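Local coordinates for USG-1 protein homolog (Pseudomonas aeruginosa, PDB 2HJS) that probably acts as an aspartate-semialdehyde dehydrogenase-like oxidoreductase that binds a nicotinamide dinucleotide, although its function has not been established, at residues A[9-14]-A[71-76]; A[34-39]-A[54-59]; A[64-69]-A[91-96]; A[79-84]-A[97-102]. All coordinates share one frame; numbering follows the deposited sequence. Where two conformers were deposited one is given.

Contact 1. Residues A[9-14]-A[71-76]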
loop_
_atom_site.group_PDB
_atom_site.type_symbol
_atom_site.label_atom_id
_atom_site.label_comp_id
_atom_site.label_asym_id
_atom_site.label_seq_id
_atom_site.Cartn_x
_atom_site.Cartn_y
_atom_site.Cartn_z
ATOM N N VAL A 9 -29.273 22.817 14.687
ATOM C CA VAL A 9 -28.413 22.050 13.869
ATOM C C VAL A 9 -29.221 20.858 13.394
ATOM O O VAL A 9 -30.018 20.288 14.155
ATOM C CB VAL A 9 -27.165 21.639 14.678
ATOM C CG1 VAL A 9 -26.313 20.682 13.906
ATOM C CG2 VAL A 9 -26.366 22.887 15.077
ATOM N N ALA A 10 -29.055 20.531 12.122
ATOM C CA ALA A 10 -29.512 19.269 11.560
ATOM C C ALA A 10 -28.287 18.425 11.219
ATOM O O ALA A 10 -27.287 18.965 10.769
ATOM C CB ALA A 10 -30.321 19.518 10.304
ATOM N N VAL A 11 -28.365 17.114 11.439
ATOM C CA VAL A 11 -27.377 16.176 10.889
ATOM C C VAL A 11 -28.094 15.210 9.952
ATOM O O VAL A 11 -28.865 14.353 10.390
ATOM C CB VAL A 11 -26.577 15.401 11.972
ATOM C CG1 VAL A 11 -25.604 14.378 11.334
ATOM C CG2 VAL A 11 -25.820 16.377 12.888
ATOM N N VAL A 12 -27.819 15.382 8.662
ATOM C CA VAL A 12 -28.374 14.569 7.585
ATOM C C VAL A 12 -27.459 13.382 7.382
ATOM O O VAL A 12 -26.244 13.543 7.251
ATOM C CB VAL A 12 -28.538 15.429 6.314
ATOM C CG1 VAL A 12 -29.070 14.607 5.163
ATOM C CG2 VAL A 12 -29.520 16.594 6.607
ATOM N N GLY A 13 -28.034 12.184 7.431
ATOM C CA GLY A 13 -27.276 10.930 7.343
ATOM C C GLY A 13 -26.768 10.477 8.700
ATOM O O GLY A 13 -25.716 9.859 8.819
ATOM N N ALA A 14 -27.561 10.754 9.725
ATOM C CA ALA A 14 -27.151 10.609 11.108
ATOM C C ALA A 14 -26.887 9.161 11.480
ATOM O O ALA A 14 -26.141 8.900 12.408
ATOM C CB ALA A 14 -28.208 11.220 12.043
ATOM N N LEU A 71 -27.738 25.648 10.864
ATOM C CA LEU A 71 -26.581 24.915 10.323
ATOM C C LEU A 71 -26.934 23.428 10.083
ATOM O O LEU A 71 -27.646 22.835 10.906
ATOM C CB LEU A 71 -25.372 25.005 11.283
ATOM C CG LEU A 71 -24.057 24.250 10.942
ATOM C CD1 LEU A 71 -23.399 24.749 9.618
ATOM C CD2 LEU A 71 -23.056 24.390 12.093
ATOM N N ALA A 72 -26.435 22.836 8.966
ATOM C CA ALA A 72 -26.677 21.426 8.631
ATOM C C ALA A 72 -25.390 20.743 8.192
ATOM O O ALA A 72 -24.665 21.244 7.324
ATOM C CB ALA A 72 -27.733 21.265 7.565
ATOM N N PHE A 73 -25.114 19.603 8.818
ATOM C CA PHE A 73 -24.043 18.729 8.370
ATOM C C PHE A 73 -24.661 17.670 7.486
ATOM O O PHE A 73 -25.529 16.916 7.950
ATOM C CB PHE A 73 -23.394 18.067 9.571
ATOM C CG PHE A 73 -22.712 19.037 10.498
ATOM C CD1 PHE A 73 -21.394 19.452 10.247
ATOM C CD2 PHE A 73 -23.375 19.531 11.625
ATOM C CE1 PHE A 73 -20.742 20.340 11.113
ATOM C CE2 PHE A 73 -22.734 20.438 12.506
ATOM C CZ PHE A 73 -21.406 20.830 12.256
ATOM N N PHE A 74 -24.238 17.619 6.221
ATOM C CA PHE A 74 -24.698 16.587 5.304
ATOM C C PHE A 74 -23.650 15.470 5.249
ATOM O O PHE A 74 -22.628 15.594 4.583
ATOM C CB PHE A 74 -24.963 17.171 3.908
ATOM C CG PHE A 74 -26.341 17.770 3.731
ATOM C CD1 PHE A 74 -26.713 18.940 4.399
ATOM C CD2 PHE A 74 -27.269 17.168 2.877
ATOM C CE1 PHE A 74 -28.007 19.487 4.240
ATOM C CE2 PHE A 74 -28.543 17.716 2.698
ATOM C CZ PHE A 74 -28.914 18.868 3.387
ATOM N N ALA A 75 -23.918 14.393 5.978
ATOM C CA ALA A 75 -23.039 13.242 6.055
ATOM C C ALA A 75 -23.736 12.022 5.451
ATOM O O ALA A 75 -23.525 10.894 5.897
ATOM C CB ALA A 75 -22.658 12.976 7.525
ATOM N N ALA A 76 -24.584 12.250 4.450
ATOM C CA ALA A 76 -25.326 11.161 3.796
ATOM C C ALA A 76 -24.773 10.857 2.393
ATOM O O ALA A 76 -23.798 11.460 1.971
ATOM C CB ALA A 76 -26.812 11.505 3.730
HETATM O O HOH W 1 -22.882 8.989 7.480
#

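Contact 2. Residues A[34-39]-A[54-59]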
loop_
_atom_site.group_PDB
_atom_site.type_symbol
_atom_site.label_atom_id
_atom_site.label_comp_id
_atom_site.label_asym_id
_atom_site.label_seq_id
_atom_site.Cartn_x
_atom_site.Cartn_y
_atom_site.Cartn_z
ATOM N N HIS A 34 -28.807 24.631 20.118
ATOM C CA HIS A 34 -30.021 24.725 20.891
ATOM C C HIS A 34 -30.805 23.446 20.644
ATOM O O HIS A 34 -30.889 22.611 21.534
ATOM C CB HIS A 34 -30.806 25.965 20.470
ATOM C CG HIS A 34 -32.037 26.197 21.274
ATOM N ND1 HIS A 34 -33.265 26.450 20.695
ATOM C CD2 HIS A 34 -32.237 26.239 22.615
ATOM C CE1 HIS A 34 -34.168 26.619 21.642
ATOM N NE2 HIS A 34 -33.571 26.487 22.812
ATOM N N ARG A 35 -31.332 23.269 19.432
ATOM C CA ARG A 35 -31.989 22.023 19.073
ATOM C C ARG A 35 -31.187 21.274 18.026
ATOM O O ARG A 35 -30.569 21.892 17.148
ATOM C CB ARG A 35 -33.411 22.283 18.583
ATOM C CG ARG A 35 -34.311 22.893 19.645
ATOM C CD ARG A 35 -35.706 23.161 19.088
ATOM N NE ARG A 35 -36.503 24.038 19.958
ATOM C CZ ARG A 35 -37.345 23.618 20.898
ATOM N NH1 ARG A 35 -37.510 22.325 21.111
ATOM N NH2 ARG A 35 -38.019 24.495 21.630
ATOM N N LEU A 36 -31.157 19.946 18.176
ATOM C CA LEU A 36 -30.511 19.044 17.244
ATOM C C LEU A 36 -31.555 18.168 16.550
ATOM O O LEU A 36 -32.381 17.539 17.212
ATOM C CB LEU A 36 -29.468 18.173 17.955
ATOM C CG LEU A 36 -28.723 17.132 17.112
ATOM C CD1 LEU A 36 -27.987 17.730 15.900
ATOM C CD2 LEU A 36 -27.769 16.261 17.943
ATOM N N HIS A 37 -31.488 18.115 15.221
ATOM C CA HIS A 37 -32.387 17.296 14.430
ATOM C C HIS A 37 -31.583 16.280 13.637
ATOM O O HIS A 37 -30.734 16.653 12.816
ATOM C CB HIS A 37 -33.206 18.180 13.479
ATOM C CG HIS A 37 -34.018 19.216 14.178
ATOM N ND1 HIS A 37 -35.209 18.919 14.805
ATOM C CD2 HIS A 37 -33.810 20.540 14.372
ATOM C CE1 HIS A 37 -35.707 20.016 15.351
ATOM N NE2 HIS A 37 -34.881 21.016 15.096
ATOM N N LEU A 38 -31.846 15.003 13.892
ATOM C CA LEU A 38 -31.196 13.900 13.203
ATOM C C LEU A 38 -32.044 13.411 12.028
ATOM O O LEU A 38 -33.208 13.104 12.186
ATOM C CB LEU A 38 -30.938 12.754 14.181
ATOM C CG LEU A 38 -30.163 13.060 15.469
ATOM C CD1 LEU A 38 -29.824 11.781 16.245
ATOM C CD2 LEU A 38 -28.903 13.841 15.175
ATOM N N LEU A 39 -31.452 13.332 10.843
ATOM C CA LEU A 39 -32.216 12.963 9.664
ATOM C C LEU A 39 -31.535 11.896 8.866
ATOM O O LEU A 39 -30.317 11.798 8.869
ATOM C CB LEU A 39 -32.476 14.191 8.790
ATOM C CG LEU A 39 -33.144 15.357 9.517
ATOM C CD1 LEU A 39 -32.838 16.637 8.782
ATOM C CD2 LEU A 39 -34.667 15.129 9.677
ATOM N N SER A 54 -29.527 11.527 26.399
ATOM C CA SER A 54 -30.919 11.457 25.996
ATOM C C SER A 54 -31.063 10.675 24.672
ATOM O O SER A 54 -30.065 10.320 24.034
ATOM C CB SER A 54 -31.519 12.864 25.933
ATOM O OG SER A 54 -31.231 13.516 24.721
ATOM N N SER A 55 -32.301 10.405 24.276
ATOM C CA SER A 55 -32.605 9.551 23.138
ATOM C C SER A 55 -33.435 10.308 22.089
ATOM O O SER A 55 -34.533 10.787 22.383
ATOM C CB SER A 55 -33.334 8.299 23.646
ATOM O OG SER A 55 -33.888 7.544 22.590
ATOM N N LEU A 56 -32.903 10.412 20.869
ATOM C CA LEU A 56 -33.509 11.231 19.801
ATOM C C LEU A 56 -34.074 10.395 18.650
ATOM O O LEU A 56 -33.444 9.437 18.217
ATOM C CB LEU A 56 -32.456 12.196 19.222
ATOM C CG LEU A 56 -32.117 13.497 19.954
ATOM C CD1 LEU A 56 -31.631 13.236 21.372
ATOM C CD2 LEU A 56 -31.059 14.244 19.201
ATOM N N ARG A 57 -35.244 10.767 18.130
ATOM C CA ARG A 57 -35.800 10.067 16.965
ATOM C C ARG A 57 -35.159 10.570 15.660
ATOM O O ARG A 57 -35.061 11.777 15.449
ATOM C CB ARG A 57 -37.324 10.232 16.913
ATOM C CG ARG A 57 -38.025 9.306 15.914
ATOM C CD ARG A 57 -39.535 9.610 15.850
ATOM N NE ARG A 57 -40.191 8.937 14.716
ATOM C CZ ARG A 57 -40.169 9.362 13.443
ATOM N NH1 ARG A 57 -39.521 10.483 13.099
ATOM N NH2 ARG A 57 -40.803 8.658 12.504
ATOM N N VAL A 58 -34.718 9.658 14.795
ATOM C CA VAL A 58 -34.213 10.051 13.463
ATOM C C VAL A 58 -35.427 10.295 12.557
ATOM O O VAL A 58 -36.287 9.422 12.437
ATOM C CB VAL A 58 -33.292 8.969 12.843
ATOM C CG1 VAL A 58 -32.867 9.358 11.437
ATOM C CG2 VAL A 58 -32.059 8.725 13.727
ATOM N N GLY A 59 -35.497 11.481 11.948
ATOM C CA GLY A 59 -36.592 11.857 11.046
ATOM C C GLY A 59 -36.226 11.682 9.583
ATOM O O GLY A 59 -35.059 11.479 9.254
HETATM O O HOH W 2 -33.845 14.054 15.698
#

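Contact 3. Residues A[64-69]-A[91-96]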
loop_
_atom_site.group_PDB
_atom_site.type_symbol
_atom_site.label_atom_id
_atom_site.label_comp_id
_atom_site.label_asym_id
_atom_site.label_seq_id
_atom_site.Cartn_x
_atom_site.Cartn_y
_atom_site.Cartn_z
ATOM N N PHE A 64 -38.347 17.169 6.036
ATOM C CA PHE A 64 -37.790 18.153 6.981
ATOM C C PHE A 64 -37.828 19.600 6.505
ATOM O O PHE A 64 -37.512 19.875 5.342
ATOM C CB PHE A 64 -36.348 17.773 7.367
ATOM C CG PHE A 64 -35.773 18.603 8.497
ATOM C CD1 PHE A 64 -36.209 18.416 9.814
ATOM C CD2 PHE A 64 -34.784 19.564 8.248
ATOM C CE1 PHE A 64 -35.671 19.166 10.864
ATOM C CE2 PHE A 64 -34.240 20.317 9.295
ATOM C CZ PHE A 64 -34.697 20.121 10.605
ATOM N N ASP A 65 -38.182 20.508 7.426
ATOM C CA ASP A 65 -38.177 21.959 7.189
ATOM C C ASP A 65 -36.850 22.576 7.601
ATOM O O ASP A 65 -36.625 22.833 8.798
ATOM C CB ASP A 65 -39.336 22.636 7.964
ATOM C CG ASP A 65 -39.459 24.152 7.680
ATOM O OD1 ASP A 65 -38.815 24.694 6.753
ATOM O OD2 ASP A 65 -40.225 24.820 8.414
ATOM N N PHE A 66 -35.976 22.813 6.606
ATOM C CA PHE A 66 -34.627 23.348 6.843
ATOM C C PHE A 66 -34.615 24.820 7.291
ATOM O O PHE A 66 -33.602 25.318 7.791
ATOM C CB PHE A 66 -33.720 23.152 5.611
ATOM C CG PHE A 66 -33.149 21.754 5.475
ATOM C CD1 PHE A 66 -32.013 21.373 6.199
ATOM C CD2 PHE A 66 -33.728 20.828 4.606
ATOM C CE1 PHE A 66 -31.455 20.078 6.072
ATOM C CE2 PHE A 66 -33.187 19.524 4.462
ATOM C CZ PHE A 66 -32.042 19.150 5.201
ATOM N N SER A 67 -35.733 25.525 7.134
ATOM C CA SER A 67 -35.813 26.861 7.720
ATOM C C SER A 67 -35.735 26.800 9.265
ATOM O O SER A 67 -35.413 27.812 9.930
ATOM C CB SER A 67 -37.050 27.637 7.225
ATOM O OG SER A 67 -38.240 27.003 7.651
ATOM N N SER A 68 -35.975 25.619 9.842
ATOM C CA SER A 68 -35.984 25.487 11.306
ATOM C C SER A 68 -34.580 25.430 11.906
ATOM O O SER A 68 -34.408 25.572 13.128
ATOM C CB SER A 68 -36.747 24.237 11.724
ATOM O OG SER A 68 -36.025 23.085 11.320
ATOM N N VAL A 69 -33.580 25.178 11.040
ATOM C CA VAL A 69 -32.226 25.105 11.526
ATOM C C VAL A 69 -31.368 26.226 10.920
ATOM O O VAL A 69 -31.675 26.798 9.829
ATOM C CB VAL A 69 -31.609 23.657 11.331
ATOM C CG1 VAL A 69 -32.283 22.690 12.272
ATOM C CG2 VAL A 69 -31.776 23.140 9.896
ATOM N N ALA A 91 -33.043 28.094 2.221
ATOM C CA ALA A 91 -33.954 28.181 3.370
ATOM C C ALA A 91 -33.286 28.932 4.552
ATOM O O ALA A 91 -33.969 29.273 5.660
ATOM C CB ALA A 91 -34.473 26.785 3.764
ATOM N N GLY A 92 -31.970 29.193 4.337
ATOM C CA GLY A 92 -31.257 30.111 5.283
ATOM C C GLY A 92 -30.258 29.325 6.093
ATOM O O GLY A 92 -29.478 29.878 6.889
ATOM N N CYS A 93 -30.245 28.020 5.840
ATOM C CA CYS A 93 -29.449 27.109 6.602
ATOM C C CYS A 93 -28.057 26.934 5.960
ATOM O O CYS A 93 -27.946 26.613 4.775
ATOM C CB CYS A 93 -30.242 25.792 6.745
ATOM S SG CYS A 93 -29.237 24.413 7.465
ATOM N N SER A 94 -26.995 27.165 6.737
ATOM C CA SER A 94 -25.646 27.010 6.236
ATOM C C SER A 94 -25.366 25.512 6.146
ATOM O O SER A 94 -25.780 24.736 7.011
ATOM C CB SER A 94 -24.636 27.661 7.173
ATOM O OG SER A 94 -24.565 29.055 6.983
ATOM N N VAL A 95 -24.672 25.096 5.103
ATOM C CA VAL A 95 -24.502 23.668 4.868
ATOM C C VAL A 95 -23.051 23.310 4.833
ATOM O O VAL A 95 -22.255 23.953 4.132
ATOM C CB VAL A 95 -25.206 23.230 3.564
ATOM C CG1 VAL A 95 -24.925 21.766 3.246
ATOM C CG2 VAL A 95 -26.698 23.464 3.677
ATOM N N ILE A 96 -22.696 22.270 5.579
ATOM C CA ILE A 96 -21.402 21.639 5.398
ATOM C C ILE A 96 -21.636 20.231 4.843
ATOM O O ILE A 96 -22.189 19.375 5.539
ATOM C CB ILE A 96 -20.588 21.594 6.698
ATOM C CG1 ILE A 96 -20.210 23.011 7.135
ATOM C CG2 ILE A 96 -19.295 20.745 6.533
ATOM C CD1 ILE A 96 -19.946 23.073 8.615
HETATM O O HOH W 3 -32.375 29.228 8.772
#

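Contact 4. Residues A[79-84]-A[97-102]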
loop_
_atom_site.group_PDB
_atom_site.type_symbol
_atom_site.label_atom_id
_atom_site.label_comp_id
_atom_site.label_asym_id
_atom_site.label_seq_id
_atom_site.Cartn_x
_atom_site.Cartn_y
_atom_site.Cartn_z
ATOM N N GLU A 79 -26.283 11.540 -3.359
ATOM C CA GLU A 79 -27.600 11.812 -3.938
ATOM C C GLU A 79 -28.515 12.612 -2.992
ATOM O O GLU A 79 -29.299 13.465 -3.432
ATOM C CB GLU A 79 -28.277 10.532 -4.449
ATOM C CG GLU A 79 -28.484 9.436 -3.395
ATOM C CD GLU A 79 -29.620 8.470 -3.761
ATOM O OE1 GLU A 79 -30.513 8.243 -2.889
ATOM O OE2 GLU A 79 -29.635 7.960 -4.921
ATOM N N VAL A 80 -28.397 12.342 -1.693
ATOM C CA VAL A 80 -29.118 13.122 -0.683
ATOM C C VAL A 80 -28.670 14.603 -0.701
ATOM O O VAL A 80 -29.499 15.500 -0.627
ATOM C CB VAL A 80 -29.022 12.486 0.732
ATOM C CG1 VAL A 80 -29.743 13.344 1.766
ATOM C CG2 VAL A 80 -29.598 11.071 0.720
ATOM N N SER A 81 -27.365 14.834 -0.803
ATOM C CA SER A 81 -26.838 16.187 -0.922
ATOM C C SER A 81 -27.362 16.899 -2.178
ATOM O O SER A 81 -27.806 18.040 -2.096
ATOM C CB SER A 81 -25.314 16.169 -0.934
ATOM O OG SER A 81 -24.809 17.475 -1.147
ATOM N N ARG A 82 -27.304 16.223 -3.326
ATOM C CA ARG A 82 -27.800 16.784 -4.597
ATOM C C ARG A 82 -29.266 17.173 -4.495
ATOM O O ARG A 82 -29.684 18.212 -5.013
ATOM C CB ARG A 82 -27.652 15.781 -5.737
ATOM C CG ARG A 82 -26.249 15.624 -6.279
ATOM C CD ARG A 82 -26.251 14.688 -7.486
ATOM N NE ARG A 82 -25.267 13.646 -7.280
ATOM C CZ ARG A 82 -25.534 12.348 -7.197
ATOM N NH1 ARG A 82 -26.769 11.893 -7.348
ATOM N NH2 ARG A 82 -24.535 11.503 -6.984
ATOM N N ALA A 83 -30.038 16.331 -3.814
ATOM C CA ALA A 83 -31.467 16.538 -3.675
ATOM C C ALA A 83 -31.812 17.643 -2.678
ATOM O O ALA A 83 -32.863 18.282 -2.810
ATOM C CB ALA A 83 -32.163 15.233 -3.308
ATOM N N HIS A 84 -30.945 17.890 -1.694
ATOM C CA HIS A 84 -31.323 18.788 -0.590
ATOM C C HIS A 84 -30.376 19.931 -0.206
ATOM O O HIS A 84 -30.833 20.882 0.402
ATOM C CB HIS A 84 -31.643 17.988 0.685
ATOM C CG HIS A 84 -32.801 17.053 0.545
ATOM N ND1 HIS A 84 -34.113 17.476 0.592
ATOM C CD2 HIS A 84 -32.842 15.711 0.372
ATOM C CE1 HIS A 84 -34.913 16.436 0.441
ATOM N NE2 HIS A 84 -34.166 15.354 0.310
ATOM N N ASP A 97 -21.231 20.006 3.592
ATOM C CA ASP A 97 -21.511 18.755 2.912
ATOM C C ASP A 97 -20.270 17.867 2.859
ATOM O O ASP A 97 -19.280 18.233 2.256
ATOM C CB ASP A 97 -21.994 19.046 1.485
ATOM C CG ASP A 97 -22.251 17.769 0.666
ATOM O OD1 ASP A 97 -22.453 16.681 1.262
ATOM O OD2 ASP A 97 -22.234 17.855 -0.589
ATOM N N LEU A 98 -20.329 16.697 3.488
ATOM C CA LEU A 98 -19.170 15.827 3.560
ATOM C C LEU A 98 -19.048 14.900 2.328
ATOM O O LEU A 98 -18.064 14.213 2.189
ATOM C CB LEU A 98 -19.189 15.009 4.851
ATOM C CG LEU A 98 -18.997 15.752 6.210
ATOM C CD1 LEU A 98 -20.231 16.593 6.703
ATOM C CD2 LEU A 98 -18.663 14.769 7.266
ATOM N N SER A 99 -20.049 14.895 1.450
ATOM C CA SER A 99 -20.095 13.940 0.342
ATOM C C SER A 99 -19.360 14.474 -0.886
ATOM O O SER A 99 -19.090 13.736 -1.815
ATOM C CB SER A 99 -21.542 13.645 -0.023
ATOM O OG SER A 99 -22.117 14.782 -0.622
ATOM N N GLY A 100 -19.051 15.769 -0.885
ATOM C CA GLY A 100 -18.419 16.415 -2.047
ATOM C C GLY A 100 -19.272 16.519 -3.308
ATOM O O GLY A 100 -18.750 16.842 -4.392
ATOM N N ALA A 101 -20.579 16.273 -3.172
ATOM C CA ALA A 101 -21.489 16.151 -4.313
ATOM C C ALA A 101 -21.560 17.407 -5.161
ATOM O O ALA A 101 -21.879 17.323 -6.342
ATOM C CB ALA A 101 -22.887 15.779 -3.842
ATOM N N LEU A 102 -21.274 18.563 -4.557
ATOM C CA LEU A 102 -21.463 19.865 -5.217
ATOM C C LEU A 102 -20.158 20.628 -5.460
ATOM O O LEU A 102 -20.168 21.842 -5.749
ATOM C CB LEU A 102 -22.447 20.725 -4.424
ATOM C CG LEU A 102 -23.806 20.066 -4.172
ATOM C CD1 LEU A 102 -24.557 20.862 -3.169
ATOM C CD2 LEU A 102 -24.624 19.903 -5.468
HETATM O O HOH W 4 -22.560 14.517 -7.459
#

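Contact 1. Residues A[9-14]-A[71-76]
Val-12 and Phe-74 lie side by side, and the CG2 methyl of Val-12 sits over the centre of the Phe-74 ring, 4.0 Å from its centroid and 10° off the normal, a CH-pi contact. The second branch, CG1, is placed anti to the backbone N (chi1 178°); it meets the ring at Phe-74 CD2 and also reaches Ala-76 CB. Ala-10 and Ala-72 face the same way, CB to CB. The other face of the sheet carries Val-9, Val-11, Leu-71 and Phe-73. There Val-9 CG1 comes in the plane of the Phe-73 ring, at its edge, 3.9 Å from CE2, while Val-11 CG2 approaches that ring obliquely.

Four backbone bonds set this register. Ala-10 N donates to Leu-71 O at 3.0 Å and Phe-73 N to Ala-10 O at 3.0 Å; Val-12 N then donates to Phe-73 O at 2.8 Å and Ala-75 N to Val-12 O at 2.8 Å. The strand axes diverge by only 13°, as expected of a parallel pair. Past the last rung Gly-13 turns with positive phi and packs its CA 3.7 Å from Ala-76 CB. A water donates to both Gly-13 O and Ala-75 O, the latter at 2.6 Å.

Farther out, helix 17-28 packs Leu-22 on Val-11 and Phe-73, and strands 36-40 and 94-97 flank the pair. Gly-13 begins the GxxGxxG sequence, consistent with a Rossmann dinucleotide loop. The bonded strands and their packed faces imply an apolar base beneath it.

Contact 2. Residues A[34-39]-A[54-59]
Leu-38 and Leu-56 both carry CG anti to the carbonyl carbon (chi1 -54° and -80°), and the two side chains, each set out toward the facing segment, cross at about a right angle. Leu-38 CD1 lies 4.0 Å from Leu-56 CB, and Leu-56 CD2 sits equally near Leu-38 CG. The same CD2 methyl touches Leu-36 CD2 at 4.1 Å, so one branch of Leu-56 serves two leucines of the neighbouring strand.

The backbones converge only at their C-terminal ends. The short strands 36-39 and 54-57 are inclined by 52° and their axes are 7.3 Å apart at closest; the direct bond comes beyond them, where Gly-59 N donates to Leu-38 O at 2.8 Å. It belongs to the one bridged parallel pair of the two segments, Leu-39 with Gly-59, and is accompanied by a CA-H...O contact from Leu-39 CA to Gly-59 O at 3.2 Å. One step earlier a water joins the chains, accepting from Leu-38 N at 2.9 Å and donating to Arg-57 O at 2.6 Å. Val-58 adds CG1, 3.8 Å from Leu-38 O.

Phe-51 of strand 48-51 touches both Leu-36 and Leu-56, and Val-23 of helix 17-28 touches Leu-38. This is a splayed parallel pair near one edge of a Rossmann-type sheet, with 48-51 outermost: strands 36-40 and 54-60 are linked through that antiparallel strand where a classical Rossmann unit would have a helix.

Contact 3. Residues A[64-69]-A[91-96]
A Schellman motif closes helix 78-90, with Gly-92 at positive phi, and its flanking residues Ala-91 and Cys-93 meet the 3-10 turn 66-68 that leads into strand 71-74. The contact therefore joins the entrance and the far turn of a beta-alpha-beta crossover, strand 71-74, helix 78-90, strand 94-97.

Ala-91 CB lies 4.1 Å from Phe-66 CB and 3.8 Å from Ser-67 N, pressing on the first peptide of the turn. Cys-93 then fills the next position: its CB is 3.5 Å from Val-69 O and nearly as close to Phe-66 O. With SG anti to the backbone N (chi1 170°), the sulfur is carried to Val-69 CG2, 3.7 Å away, and approaches the Phe-66 ring obliquely. Direct contact across the segments is thus apolar packing and carbon against carbonyl oxygen.

Within the turn, hydrogen bonds add to its hold. An Asx turn forms at Asp-65, whose OD1 takes Ser-67 N and Ser-67 OG from the same face of the carboxylate plane; Asp-65 O accepts from Ser-68 N and, at 2.6 Å, from Ser-68 OG. Phe-64 sets its edge atom CD2 3.7 Å above the centre of the Phe-66 ring. Ala-88 of the helix and Val-12 of strand 9-12 also touch Phe-66. A water spans the segments, donating to Val-69 O at 2.7 Å and weakly to Ala-91 O.

Contact 4. Residues A[79-84]-A[97-102]
Asp-97, whose carboxylate is turned to Ser-81 of helix 78-90, has its OD1 gripped twice by Ser-99. Ser-99 OG donates to it at 2.7 Å along the syn lone pair, whereas Ser-99 N comes from above the carboxylate plane at 3.0 Å, 64° out of it, and closes an Asx turn. The hydroxyl can make this bond because Ser-99 OG stands between the backbone N and the carbonyl carbon (chi1 70°).

The other oxygen faces the helix. Ser-81 OG donates to Asp-97 OD2 at 2.7 Å, also from above the plane; Ser-81 was deposited in two conformers, so the bond is established only for the one described here. Ser-81 CB packs 3.5 Å from Ser-99 OG, and Ala-101 CB and Leu-102 CD1 border its hydroxyl.

These residues form the end of strand 94-97 and the loop after it, which folds back over the first turns of the helix that precedes that strand in a beta-alpha-beta crossover. Such loops lie at the C-terminal edge of a Rossmann sheet, the edge where relatives bind their dinucleotide. Leu-98 is backbone-bonded to Phe-74, which also packs on Asp-97.

Farther along, Arg-82 CG touches Ala-101 CB at 4.2 Å. Its chain bends at chi3, Glu-79 CA lies 3.5 Å above one face of the Arg-82 guanidinium, toward its rim, and NE donates to a water at 2.8 Å that in turn donates to Ala-101 O.

All four contacts lie in the NAD-binding domain. Contacts 1 and 2 pair strands of one sheet, ordered 48-51, 54-60, 36-40, 9-12, 71-74, 94-97, 127-129; contact 3 reaches the start of strand 94-97, and contact 4 packs helix 78-90 on the loop after it. Contact 1 touches each of the others, with centres 10 or 11 Å away. Contact 2 is nested along the chain inside the loop that contact 1 closes. The segments of contacts 3 and 4 alternate along the chain and adjoin at 96 and 97. Contacts 2 and 4, about 20 Å apart between centres, do not touch. Together they connect strands, helix and loops of a Rossmann-type domain, consistent with dinucleotide binding.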